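Local coordinates for protein HIAXHD3 (Humicola insolens, PDB 3ZXK) that removes arabinofuranose side chains, probably from xylan, as a family GH43 arabinofuranosidase, at residues 401-409 with 496-505. Residues are numbered along the deposited sequence; the frame is centred on the assembly and turned at random.
Sequences VLFRDRAAY and FAMTNSWRYF. With XYP (beta-D-xylopyranose), chain C.
One water is gripped from both segments: it donates to Asp405 OD2 (2.6 Å), accepts from Tyr504 N (2.9 Å) and accepts weakly from Arg404 NH1. Arginine suits this spot because its extended chain carries one flat cation to several acceptors: NE bonds to Thr506 O, NH1 forms a salt bridge with Asp405 OD1, and Ser501 O takes weak, bent bonds from NH2 (2.9 Å) and NH1 (3.1 Å). Tyr504 CB lies over the centre of the guanidinium. The Asp405 carboxylate runs nearly parallel to the Tyr504 ring, 9° between planes.

Farther along, Arg406 NH1 donates to Ala497 O (2.8 Å, 155°), approaching from above the carbonyl plane; the bend at chi3 (-75°) turns the guanidinium toward this oxygen, and NH1 also forms a salt bridge with Glu474, which probably offsets its charge. An alanine in place of Arg406 would probably leave Glu474 without its cationic mate and Ala497 O without this donor.

Phe496 offers a broad face to the small Ala408, a CH-pi contact with CB 3.7 Å from the ring centroid, while Leu402 CD2 packs against Phe496 CD2.

Thus the hairpin of strands 396-403 and 406-415, in one sheet of the concanavalin A-like sandwich, meets the end of edge strand 490-497 of the other, and the following loop carries Trp502 to the glycan pocket.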
loop_
_atom_site.group_PDB
_atom_site.type_symbol
_atom_site.label_atom_id
_atom_site.label_comp_id
_atom_site.label_asym_id
_atom_site.label_seq_id
_atom_site.Cartn_x
_atom_site.Cartn_y
_atom_site.Cartn_z
ATOM N N VAL A 401 15.738 -6.027 -6.555
ATOM C CA VAL A 401 15.779 -6.226 -5.142
ATOM C C VAL A 401 14.451 -6.735 -4.591
ATOM O O VAL A 401 13.349 -6.315 -5.013
ATOM C CB VAL A 401 16.252 -4.926 -4.426
ATOM C CG1 VAL A 401 15.326 -3.718 -4.776
ATOM C CG2 VAL A 401 16.390 -5.123 -2.897
ATOM N N LEU A 402 14.579 -7.677 -3.659
ATOM C CA LEU A 402 13.495 -8.103 -2.786
ATOM C C LEU A 402 13.598 -7.145 -1.603
ATOM O O LEU A 402 14.500 -7.288 -0.749
ATOM C CB LEU A 402 13.722 -9.552 -2.360
ATOM C CG LEU A 402 12.584 -9.981 -1.435
ATOM C CD1 LEU A 402 11.304 -10.272 -2.206
ATOM C CD2 LEU A 402 12.959 -11.204 -0.643
ATOM N N PHE A 403 12.735 -6.119 -1.602
ATOM C CA PHE A 403 12.972 -4.941 -0.784
ATOM C C PHE A 403 12.116 -4.903 0.472
ATOM O O PHE A 403 10.904 -4.982 0.416
ATOM C CB PHE A 403 12.741 -3.655 -1.620
ATOM C CG PHE A 403 13.205 -2.402 -0.922
ATOM C CD1 PHE A 403 14.566 -2.049 -0.899
ATOM C CD2 PHE A 403 12.291 -1.575 -0.273
ATOM C CE1 PHE A 403 14.987 -0.894 -0.222
ATOM C CE2 PHE A 403 12.711 -0.428 0.408
ATOM C CZ PHE A 403 14.058 -0.084 0.429
ATOM N N ARG A 404 12.788 -4.757 1.602
ATOM C CA ARG A 404 12.181 -4.553 2.911
ATOM C C ARG A 404 13.350 -4.306 3.875
ATOM O O ARG A 404 14.501 -4.104 3.453
ATOM C CB ARG A 404 11.324 -5.754 3.333
ATOM C CG ARG A 404 10.173 -5.387 4.241
ATOM C CD ARG A 404 9.552 -6.603 4.908
ATOM N NE ARG A 404 8.378 -6.274 5.715
ATOM C CZ ARG A 404 8.294 -6.377 7.048
ATOM N NH1 ARG A 404 9.340 -6.732 7.795
ATOM N NH2 ARG A 404 7.133 -6.127 7.649
ATOM N N ASP A 405 13.068 -4.353 5.175
ATOM C CA ASP A 405 14.105 -4.144 6.196
ATOM C C ASP A 405 15.140 -5.288 6.289
ATOM O O ASP A 405 16.207 -5.077 6.839
ATOM C CB ASP A 405 13.482 -3.905 7.574
ATOM C CG ASP A 405 12.568 -5.033 8.025
ATOM O OD1 ASP A 405 11.919 -5.681 7.176
ATOM O OD2 ASP A 405 12.486 -5.242 9.249
ATOM N N ARG A 406 14.809 -6.481 5.794
ATOM C CA ARG A 406 15.803 -7.552 5.551
ATOM C C ARG A 406 15.709 -7.876 4.080
ATOM O O ARG A 406 14.717 -8.436 3.628
ATOM C CB ARG A 406 15.499 -8.810 6.369
ATOM C CG ARG A 406 16.658 -9.811 6.379
ATOM C CD ARG A 406 16.187 -11.233 6.570
ATOM N NE ARG A 406 15.814 -11.442 7.968
ATOM C CZ ARG A 406 15.264 -12.550 8.439
ATOM N NH1 ARG A 406 15.057 -13.586 7.619
ATOM N NH2 ARG A 406 14.950 -12.626 9.726
ATOM N N ALA A 407 16.739 -7.518 3.324
ATOM C CA ALA A 407 16.649 -7.511 1.861
ATOM C C ALA A 407 17.757 -8.321 1.169
ATOM O O ALA A 407 18.779 -8.628 1.751
ATOM C CB ALA A 407 16.658 -6.071 1.376
ATOM N N ALA A 408 17.573 -8.607 -0.116
ATOM C CA ALA A 408 18.579 -9.282 -0.937
ATOM C C ALA A 408 18.296 -8.861 -2.350
ATOM O O ALA A 408 17.161 -8.458 -2.674
ATOM C CB ALA A 408 18.474 -10.813 -0.822
ATOM N N TYR A 409 19.301 -8.985 -3.210
ATOM C CA TYR A 409 19.138 -8.630 -4.602
ATOM C C TYR A 409 20.016 -9.442 -5.536
ATOM O O TYR A 409 20.993 -10.056 -5.091
ATOM C CB TYR A 409 19.355 -7.143 -4.833
ATOM C CG TYR A 409 20.747 -6.543 -4.687
ATOM C CD1 TYR A 409 21.758 -6.781 -5.654
ATOM C CD2 TYR A 409 21.036 -5.650 -3.652
ATOM C CE1 TYR A 409 23.003 -6.165 -5.569
ATOM C CE2 TYR A 409 22.271 -5.019 -3.556
ATOM C CZ TYR A 409 23.259 -5.304 -4.512
ATOM O OH TYR A 409 24.465 -4.672 -4.488
ATOM N N PHE A 496 17.021 -17.088 -0.035
ATOM C CA PHE A 496 17.066 -16.024 0.959
ATOM C C PHE A 496 15.865 -16.125 1.888
ATOM O O PHE A 496 14.723 -16.108 1.422
ATOM C CB PHE A 496 17.113 -14.666 0.254
ATOM C CG PHE A 496 16.866 -13.489 1.162
ATOM C CD1 PHE A 496 17.870 -13.012 2.012
ATOM C CD2 PHE A 496 15.631 -12.850 1.161
ATOM C CE1 PHE A 496 17.636 -11.909 2.828
ATOM C CE2 PHE A 496 15.390 -11.770 1.996
ATOM C CZ PHE A 496 16.391 -11.301 2.822
ATOM N N ALA A 497 16.141 -16.231 3.191
ATOM C CA ALA A 497 15.112 -16.339 4.206
ATOM C C ALA A 497 14.537 -14.950 4.529
ATOM O O ALA A 497 15.274 -13.996 4.829
ATOM C CB ALA A 497 15.671 -16.978 5.467
ATOM N N MET A 498 13.218 -14.866 4.512
ATOM C CA MET A 498 12.506 -13.587 4.646
ATOM C C MET A 498 11.989 -13.374 6.049
ATOM O O MET A 498 11.527 -14.324 6.705
ATOM C CB MET A 498 11.353 -13.544 3.664
ATOM C CG MET A 498 11.805 -13.776 2.235
ATOM S SD MET A 498 10.506 -14.496 1.219
ATOM C CE MET A 498 9.386 -13.101 1.227
ATOM N N THR A 499 12.039 -12.128 6.537
ATOM C CA THR A 499 11.511 -11.862 7.886
ATOM C C THR A 499 9.974 -11.931 7.984
ATOM O O THR A 499 9.273 -11.536 7.046
ATOM C CB THR A 499 12.015 -10.521 8.453
ATOM O OG1 THR A 499 11.598 -10.420 9.820
ATOM C CG2 THR A 499 11.491 -9.350 7.627
ATOM N N ASN A 500 9.462 -12.430 9.122
ATOM C CA ASN A 500 8.015 -12.376 9.442
ATOM C C ASN A 500 7.646 -11.235 10.386
ATOM O O ASN A 500 6.479 -11.120 10.774
ATOM C CB ASN A 500 7.523 -13.688 10.063
ATOM C CG ASN A 500 7.567 -14.833 9.089
ATOM O OD1 ASN A 500 7.176 -14.688 7.917
ATOM N ND2 ASN A 500 8.082 -15.981 9.551
ATOM N N SER A 501 8.615 -10.388 10.738
ATOM C CA SER A 501 8.368 -9.283 11.642
ATOM C C SER A 501 7.376 -8.293 11.033
ATOM O O SER A 501 7.397 -8.031 9.818
ATOM C CB SER A 501 9.666 -8.544 11.916
ATOM O OG SER A 501 9.435 -7.418 12.755
ATOM N N TRP A 502 6.551 -7.723 11.892
ATOM C CA TRP A 502 5.586 -6.705 11.501
ATOM C C TRP A 502 6.097 -5.310 11.659
ATOM O O TRP A 502 5.464 -4.399 11.188
ATOM C CB TRP A 502 4.282 -6.890 12.276
ATOM C CG TRP A 502 4.414 -6.778 13.770
ATOM C CD1 TRP A 502 4.525 -7.805 14.695
ATOM C CD2 TRP A 502 4.420 -5.542 14.569
ATOM N NE1 TRP A 502 4.622 -7.301 15.982
ATOM C CE2 TRP A 502 4.559 -5.949 15.969
ATOM C CE3 TRP A 502 4.326 -4.179 14.269
ATOM C CZ2 TRP A 502 4.580 -5.019 17.010
ATOM C CZ3 TRP A 502 4.370 -3.257 15.316
ATOM C CH2 TRP A 502 4.493 -3.667 16.653
ATOM N N ARG A 503 7.248 -5.109 12.304
ATOM C CA ARG A 503 7.657 -3.750 12.685
ATOM C C ARG A 503 7.865 -2.729 11.557
ATOM O O ARG A 503 7.573 -1.544 11.740
ATOM C CB ARG A 503 8.852 -3.791 13.643
ATOM C CG ARG A 503 8.522 -4.517 14.945
ATOM C CD ARG A 503 9.502 -4.242 16.069
ATOM N NE ARG A 503 9.107 -4.957 17.283
ATOM C CZ ARG A 503 8.297 -4.480 18.228
ATOM N NH1 ARG A 503 7.776 -3.265 18.123
ATOM N NH2 ARG A 503 8.010 -5.224 19.295
ATOM N N TYR A 504 8.312 -3.191 10.389
ATOM C CA TYR A 504 8.423 -2.309 9.214
ATOM C C TYR A 504 7.056 -1.999 8.583
ATOM O O TYR A 504 6.948 -1.113 7.748
ATOM C CB TYR A 504 9.362 -2.974 8.206
ATOM C CG TYR A 504 9.742 -2.138 7.006
ATOM C CD1 TYR A 504 10.721 -1.149 7.115
ATOM C CD2 TYR A 504 9.145 -2.354 5.757
ATOM C CE1 TYR A 504 11.099 -0.379 6.026
ATOM C CE2 TYR A 504 9.519 -1.601 4.647
ATOM C CZ TYR A 504 10.487 -0.612 4.775
ATOM O OH TYR A 504 10.828 0.136 3.661
ATOM N N PHE A 505 6.062 -2.786 8.960
ATOM C CA PHE A 505 4.658 -2.668 8.538
ATOM C C PHE A 505 4.403 -3.057 7.090
ATOM O O PHE A 505 3.607 -3.960 6.835
ATOM C CB PHE A 505 4.045 -1.297 8.883
ATOM C CG PHE A 505 3.823 -1.082 10.358
ATOM C CD1 PHE A 505 2.810 -1.753 11.040
ATOM C CD2 PHE A 505 4.641 -0.210 11.064
ATOM C CE1 PHE A 505 2.613 -1.540 12.405
ATOM C CE2 PHE A 505 4.465 -0.005 12.431
ATOM C CZ PHE A 505 3.448 -0.668 13.102
HETATM O O1 XYP C . 1.214 -8.536 19.791
HETATM C C1 XYP C . 0.642 -7.349 19.229
HETATM C C2 XYP C . 0.754 -6.155 20.187
HETATM C C3 XYP C . 0.081 -4.940 19.549
HETATM C C4 XYP C . 0.750 -4.645 18.208
HETATM C C5 XYP C . 0.790 -5.898 17.320
HETATM O O2 XYP C . 0.142 -6.438 21.449
HETATM O O3 XYP C . 0.163 -3.787 20.403
HETATM O O4 XYP C . 0.064 -3.559 17.565
HETATM O O5 XYP C . 1.332 -7.037 18.013
HETATM O O HOH W 1 10.105 -5.532 10.369
#